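Local atomic coordinates of tartrate dehydrogenase/decarboxylase (Pseudomonas putida, PDB entry 3FLK), a protein that oxidises tartrate with NAD(+), converts meso-tartrate to D-glycerate, and oxidatively decarboxylates D-malate to pyruvate, using a bound magnesium or manganese ion. Residues T164-D177 / Y202-Y214. The protein carries 1 engineered substitution. Residues are numbered along the deposited sequence; the frame is centred on the assembly and turned at random.
Sequences TRRGVDRILKYAFD and YWDKRTEAMAAHY
R206 grips D169 side-on: NE donates to OD1 at 3.0 Å and NH2 to OD2 at 2.9 Å, each oxygen offering its syn lone pair. The R206 side chain, bent at chi2 and chi3, turns its NE and NH2 edge to that carboxylate. A water donating to both D169 OD1 and R206 O ties the pair to the backbone. The guanidinium of R165 lies flat on that of R206, planes 13° apart and centres 3.8 Å apart; the two charges are probably tolerated because D169 neutralises one and E155 of the second subunit the other. That E155 also bonds Y202 OH, which sits at the edge of the R165 guanidinium. A leucine in place of R206 would probably leave D169 without its charged mate and R165 without the flat surface it rests on.

At the far end Y214 OH donates to D177 OD1 at 2.6 Å, coming from above the carboxylate plane, while K173 NZ holds OD2. F176 CB stands over the centre of the Y214 ring, a CH-pi contact of 3.5 Å to the centroid, and F176 CZ reaches A211 CB.

Between these ends, L172 is a knob among W203, R206, T207 and M210, with CD2 over one face of the indole; V168 CG1 packs on R206 CB at 3.6 Å. The helices cross at -47°, the first packing on strands 105-111 and 129-135 and the second on strand 218-223, as adjacent helices on the large mixed sheet of the isocitrate/isopropylmalate dehydrogenase fold, with the R165 and Y202 end at the dimer interface.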
loop_
_atom_site.group_PDB
_atom_site.type_symbol
_atom_site.label_atom_id
_atom_site.label_comp_id
_atom_site.label_asym_id
_atom_site.label_seq_id
_atom_site.Cartn_x
_atom_site.Cartn_y
_atom_site.Cartn_z
ATOM N N THR A 164 -6.606 20.253 -3.585
ATOM C CA THR A 164 -6.929 21.502 -4.286
ATOM C C THR A 164 -6.632 21.351 -5.772
ATOM O O THR A 164 -5.805 20.523 -6.154
ATOM C CB THR A 164 -6.139 22.713 -3.728
ATOM O OG1 THR A 164 -4.731 22.506 -3.907
ATOM C CG2 THR A 164 -6.437 22.934 -2.245
ATOM N N ARG A 165 -7.307 22.139 -6.610
ATOM C CA ARG A 165 -6.997 22.149 -8.042
ATOM C C ARG A 165 -5.544 22.551 -8.279
ATOM O O ARG A 165 -4.856 21.933 -9.089
ATOM C CB ARG A 165 -7.933 23.071 -8.831
ATOM C CG ARG A 165 -7.664 23.032 -10.333
ATOM C CD ARG A 165 -8.639 23.875 -11.136
ATOM N NE ARG A 165 -9.901 23.178 -11.347
ATOM C CZ ARG A 165 -10.697 23.356 -12.398
ATOM N NH1 ARG A 165 -10.363 24.203 -13.365
ATOM N NH2 ARG A 165 -11.826 22.669 -12.487
ATOM N N ARG A 166 -5.092 23.577 -7.562
ATOM C CA ARG A 166 -3.719 24.067 -7.679
ATOM C C ARG A 166 -2.696 22.968 -7.395
ATOM O O ARG A 166 -1.818 22.713 -8.220
ATOM C CB ARG A 166 -3.485 25.278 -6.768
ATOM C CG ARG A 166 -4.254 26.526 -7.193
ATOM C CD ARG A 166 -3.816 27.751 -6.402
ATOM N NE ARG A 166 -4.512 28.959 -6.846
ATOM C CZ ARG A 166 -5.622 29.443 -6.290
ATOM N NH1 ARG A 166 -6.177 28.834 -5.250
ATOM N NH2 ARG A 166 -6.174 30.548 -6.775
ATOM N N GLY A 167 -2.836 22.309 -6.245
ATOM C CA GLY A 167 -1.929 21.237 -5.831
ATOM C C GLY A 167 -1.996 19.982 -6.685
ATOM O O GLY A 167 -0.966 19.373 -6.988
ATOM N N VAL A 168 -3.206 19.585 -7.064
ATOM C CA VAL A 168 -3.397 18.403 -7.897
ATOM C C VAL A 168 -2.853 18.638 -9.315
ATOM O O VAL A 168 -2.102 17.811 -9.841
ATOM C CB VAL A 168 -4.880 17.933 -7.908
ATOM C CG1 VAL A 168 -5.128 16.917 -9.011
ATOM C CG2 VAL A 168 -5.263 17.337 -6.544
ATOM N N ASP A 169 -3.213 19.771 -9.917
ATOM C CA ASP A 169 -2.763 20.093 -11.275
ATOM C C ASP A 169 -1.241 20.163 -11.407
ATOM O O ASP A 169 -0.683 19.640 -12.369
ATOM C CB ASP A 169 -3.399 21.396 -11.776
ATOM C CG ASP A 169 -4.835 21.208 -12.246
ATOM O OD1 ASP A 169 -5.358 20.075 -12.170
ATOM O OD2 ASP A 169 -5.443 22.202 -12.701
ATOM N N ARG A 170 -0.581 20.793 -10.438
ATOM C CA ARG A 170 0.866 21.002 -10.510
ATOM C C ARG A 170 1.696 19.721 -10.362
ATOM O O ARG A 170 2.747 19.595 -10.989
ATOM C CB ARG A 170 1.330 22.097 -9.538
ATOM C CG ARG A 170 1.189 21.769 -8.060
ATOM C CD ARG A 170 1.628 22.949 -7.215
ATOM N NE ARG A 170 1.556 22.657 -5.786
ATOM C CZ ARG A 170 1.959 23.485 -4.827
ATOM N NH1 ARG A 170 2.480 24.671 -5.129
ATOM N NH2 ARG A 170 1.847 23.119 -3.557
ATOM N N ILE A 171 1.230 18.775 -9.547
ATOM C CA ILE A 171 1.912 17.482 -9.435
ATOM C C ILE A 171 1.697 16.634 -10.696
ATOM O O ILE A 171 2.622 15.969 -11.164
ATOM C CB ILE A 171 1.550 16.699 -8.120
ATOM C CG1 ILE A 171 2.546 15.557 -7.866
ATOM C CG2 ILE A 171 0.113 16.177 -8.139
ATOM C CD1 ILE A 171 3.942 16.026 -7.454
ATOM N N LEU A 172 0.483 16.684 -11.245
ATOM C CA LEU A 172 0.156 15.965 -12.477
ATOM C C LEU A 172 0.945 16.523 -13.656
ATOM O O LEU A 172 1.463 15.763 -14.477
ATOM C CB LEU A 172 -1.349 16.021 -12.768
ATOM C CG LEU A 172 -2.284 15.221 -11.851
ATOM C CD1 LEU A 172 -3.731 15.596 -12.121
ATOM C CD2 LEU A 172 -2.074 13.711 -11.984
ATOM N N LYS A 173 1.047 17.849 -13.724
ATOM C CA LYS A 173 1.831 18.511 -14.764
ATOM C C LYS A 173 3.296 18.081 -14.708
ATOM O O LYS A 173 3.877 17.728 -15.734
ATOM C CB LYS A 173 1.715 20.033 -14.667
ATOM C CG LYS A 173 2.417 20.769 -15.806
ATOM C CD LYS A 173 2.068 22.244 -15.827
ATOM C CE LYS A 173 2.708 22.943 -17.021
ATOM N NZ LYS A 173 4.189 23.015 -16.901
ATOM N N TYR A 174 3.880 18.097 -13.512
ATOM C CA TYR A 174 5.268 17.675 -13.347
ATOM C C TYR A 174 5.482 16.252 -13.867
ATOM O O TYR A 174 6.424 16.001 -14.625
ATOM C CB TYR A 174 5.727 17.797 -11.888
ATOM C CG TYR A 174 7.236 17.786 -11.749
ATOM C CD1 TYR A 174 7.962 18.979 -11.729
ATOM C CD2 TYR A 174 7.941 16.584 -11.670
ATOM C CE1 TYR A 174 9.354 18.974 -11.612
ATOM C CE2 TYR A 174 9.331 16.569 -11.558
ATOM C CZ TYR A 174 10.028 17.765 -11.529
ATOM O OH TYR A 174 11.402 17.754 -11.412
ATOM N N ALA A 175 4.591 15.342 -13.479
ATOM C CA ALA A 175 4.690 13.932 -13.858
ATOM C C ALA A 175 4.569 13.707 -15.365
ATOM O O ALA A 175 5.309 12.904 -15.934
ATOM C CB ALA A 175 3.654 13.106 -13.115
ATOM N N PHE A 176 3.636 14.414 -15.999
ATOM C CA PHE A 176 3.462 14.326 -17.449
ATOM C C PHE A 176 4.615 14.976 -18.214
ATOM O O PHE A 176 5.052 14.445 -19.235
ATOM C CB PHE A 176 2.104 14.895 -17.886
ATOM C CG PHE A 176 0.980 13.901 -17.797
ATOM C CD1 PHE A 176 0.659 13.098 -18.887
ATOM C CD2 PHE A 176 0.254 13.753 -16.622
ATOM C CE1 PHE A 176 -0.373 12.162 -18.810
ATOM C CE2 PHE A 176 -0.779 12.820 -16.532
ATOM C CZ PHE A 176 -1.095 12.026 -17.630
ATOM N N ASP A 177 5.109 16.110 -17.712
ATOM C CA ASP A 177 6.305 16.751 -18.268
ATOM C C ASP A 177 7.516 15.814 -18.207
ATOM O O ASP A 177 8.289 15.728 -19.163
ATOM C CB ASP A 177 6.625 18.059 -17.534
ATOM C CG ASP A 177 5.737 19.218 -17.971
ATOM O OD1 ASP A 177 5.070 19.119 -19.021
ATOM O OD2 ASP A 177 5.711 20.242 -17.257
ATOM N N TYR A 202 -12.186 12.927 -8.105
ATOM C CA TYR A 202 -11.677 14.245 -8.462
ATOM C C TYR A 202 -10.248 14.190 -9.016
ATOM O O TYR A 202 -9.946 14.830 -10.027
ATOM C CB TYR A 202 -11.746 15.196 -7.266
ATOM C CG TYR A 202 -11.179 16.561 -7.567
ATOM C CD1 TYR A 202 -11.896 17.478 -8.337
ATOM C CD2 TYR A 202 -9.919 16.930 -7.097
ATOM C CE1 TYR A 202 -11.372 18.730 -8.626
ATOM C CE2 TYR A 202 -9.388 18.182 -7.379
ATOM C CZ TYR A 202 -10.121 19.075 -8.143
ATOM O OH TYR A 202 -9.597 20.312 -8.423
ATOM N N TRP A 203 -9.382 13.438 -8.341
ATOM C CA TRP A 203 -8.011 13.198 -8.802
ATOM C C TRP A 203 -8.022 12.612 -10.217
ATOM O O TRP A 203 -7.281 13.073 -11.084
ATOM C CB TRP A 203 -7.275 12.287 -7.810
ATOM C CG TRP A 203 -5.906 11.796 -8.238
ATOM C CD1 TRP A 203 -5.627 10.663 -8.956
ATOM C CD2 TRP A 203 -4.642 12.399 -7.941
ATOM N NE1 TRP A 203 -4.273 10.532 -9.132
ATOM C CE2 TRP A 203 -3.642 11.584 -8.522
ATOM C CE3 TRP A 203 -4.253 13.553 -7.248
ATOM C CZ2 TRP A 203 -2.277 11.888 -8.435
ATOM C CZ3 TRP A 203 -2.892 13.855 -7.160
ATOM C CH2 TRP A 203 -1.923 13.021 -7.751
ATOM N N ASP A 204 -8.885 11.620 -10.444
ATOM C CA ASP A 204 -9.080 11.022 -11.771
ATOM C C ASP A 204 -9.525 12.049 -12.818
ATOM O O ASP A 204 -9.018 12.055 -13.942
ATOM C CB ASP A 204 -10.097 9.879 -11.709
ATOM C CG ASP A 204 -9.598 8.679 -10.917
ATOM O OD1 ASP A 204 -8.462 8.720 -10.397
ATOM O OD2 ASP A 204 -10.351 7.688 -10.820
ATOM N N LYS A 205 -10.471 12.908 -12.440
ATOM C CA LYS A 205 -10.985 13.954 -13.326
ATOM C C LYS A 205 -9.877 14.917 -13.759
ATOM O O LYS A 205 -9.769 15.259 -14.941
ATOM C CB LYS A 205 -12.123 14.716 -12.640
ATOM C CG LYS A 205 -13.037 15.475 -13.579
ATOM C CD LYS A 205 -14.192 16.105 -12.813
ATOM C CE LYS A 205 -15.186 16.770 -13.752
ATOM N NZ LYS A 205 -16.428 17.177 -13.028
ATOM N N ARG A 206 -9.051 15.342 -12.806
ATOM C CA ARG A 206 -7.934 16.239 -13.106
ATOM C C ARG A 206 -6.830 15.546 -13.913
ATOM O O ARG A 206 -6.165 16.186 -14.727
ATOM C CB ARG A 206 -7.354 16.861 -11.829
ATOM C CG ARG A 206 -8.327 17.722 -11.003
ATOM C CD ARG A 206 -9.121 18.722 -11.854
ATOM N NE ARG A 206 -8.267 19.691 -12.539
ATOM C CZ ARG A 206 -8.652 20.443 -13.569
ATOM N NH1 ARG A 206 -9.886 20.343 -14.054
ATOM N NH2 ARG A 206 -7.795 21.291 -14.123
ATOM N N THR A 207 -6.641 14.248 -13.680
ATOM C CA THR A 207 -5.668 13.448 -14.432
ATOM C C THR A 207 -6.074 13.370 -15.905
ATOM O O THR A 207 -5.252 13.612 -16.791
ATOM C CB THR A 207 -5.499 12.026 -13.840
ATOM O OG1 THR A 207 -5.219 12.119 -12.438
ATOM C CG2 THR A 207 -4.351 11.291 -14.520
ATOM N N GLU A 208 -7.346 13.056 -16.150
ATOM C CA GLU A 208 -7.919 13.048 -17.499
ATOM C C GLU A 208 -7.740 14.397 -18.189
ATOM O O GLU A 208 -7.365 14.454 -19.360
ATOM C CB GLU A 208 -9.405 12.686 -17.455
ATOM C CG GLU A 208 -9.690 11.229 -17.141
ATOM C CD GLU A 208 -11.143 10.981 -16.758
ATOM O OE1 GLU A 208 -12.047 11.510 -17.446
ATOM O OE2 GLU A 208 -11.376 10.249 -15.770
ATOM N N ALA A 209 -8.000 15.473 -17.448
ATOM C CA ALA A 209 -7.844 16.837 -17.951
ATOM C C ALA A 209 -6.397 17.159 -18.327
ATOM O O ALA A 209 -6.145 17.813 -19.342
ATOM C CB ALA A 209 -8.367 17.840 -16.934
HETATM N N MSE A 210 -5.449 16.698 -17.513
HETATM C CA MSE A 210 -4.036 16.921 -17.797
HETATM C C MSE A 210 -3.530 16.065 -18.955
HETATM O O MSE A 210 -2.786 16.552 -19.804
HETATM C CB MSE A 210 -3.170 16.696 -16.554
HETATM C CG MSE A 210 -1.701 17.082 -16.744
HETATM SE SE MSE A 210 -1.362 19.003 -16.925
HETATM C CE MSE A 210 -1.975 19.356 -18.724
ATOM N N ALA A 211 -3.945 14.800 -18.993
ATOM C CA ALA A 211 -3.492 13.861 -20.018
ATOM C C ALA A 211 -3.838 14.301 -21.445
ATOM O O ALA A 211 -3.167 13.899 -22.401
ATOM C CB ALA A 211 -4.043 12.482 -19.744
ATOM N N ALA A 212 -4.874 15.131 -21.578
ATOM C CA ALA A 212 -5.308 15.651 -22.878
ATOM C C ALA A 212 -4.285 16.593 -23.516
ATOM O O ALA A 212 -4.221 16.705 -24.741
ATOM C CB ALA A 212 -6.665 16.343 -22.749
ATOM N N HIS A 213 -3.488 17.264 -22.686
ATOM C CA HIS A 213 -2.457 18.185 -23.171
ATOM C C HIS A 213 -1.155 17.483 -23.582
ATOM O O HIS A 213 -0.183 18.144 -23.952
ATOM C CB HIS A 213 -2.152 19.253 -22.120
ATOM C CG HIS A 213 -3.295 20.183 -21.844
ATOM N ND1 HIS A 213 -4.219 19.950 -20.847
ATOM C CD2 HIS A 213 -3.649 21.355 -22.420
ATOM C CE1 HIS A 213 -5.098 20.936 -20.826
ATOM N NE2 HIS A 213 -4.776 21.801 -21.771
ATOM N N TYR A 214 -1.143 16.153 -23.508
ATOM C CA TYR A 214 0.051 15.364 -23.810
ATOM C C TYR A 214 -0.256 14.215 -24.770
ATOM O O TYR A 214 -0.367 13.061 -24.346
ATOM C CB TYR A 214 0.695 14.836 -22.521
ATOM C CG TYR A 214 1.190 15.921 -21.596
ATOM C CD1 TYR A 214 2.516 16.352 -21.639
ATOM C CD2 TYR A 214 0.331 16.521 -20.677
ATOM C CE1 TYR A 214 2.972 17.355 -20.787
ATOM C CE2 TYR A 214 0.775 17.521 -19.826
ATOM C CZ TYR A 214 2.091 17.934 -19.884
ATOM O OH TYR A 214 2.516 18.927 -19.034
HETATM O O HOH W 1 -5.491 18.746 -14.544
#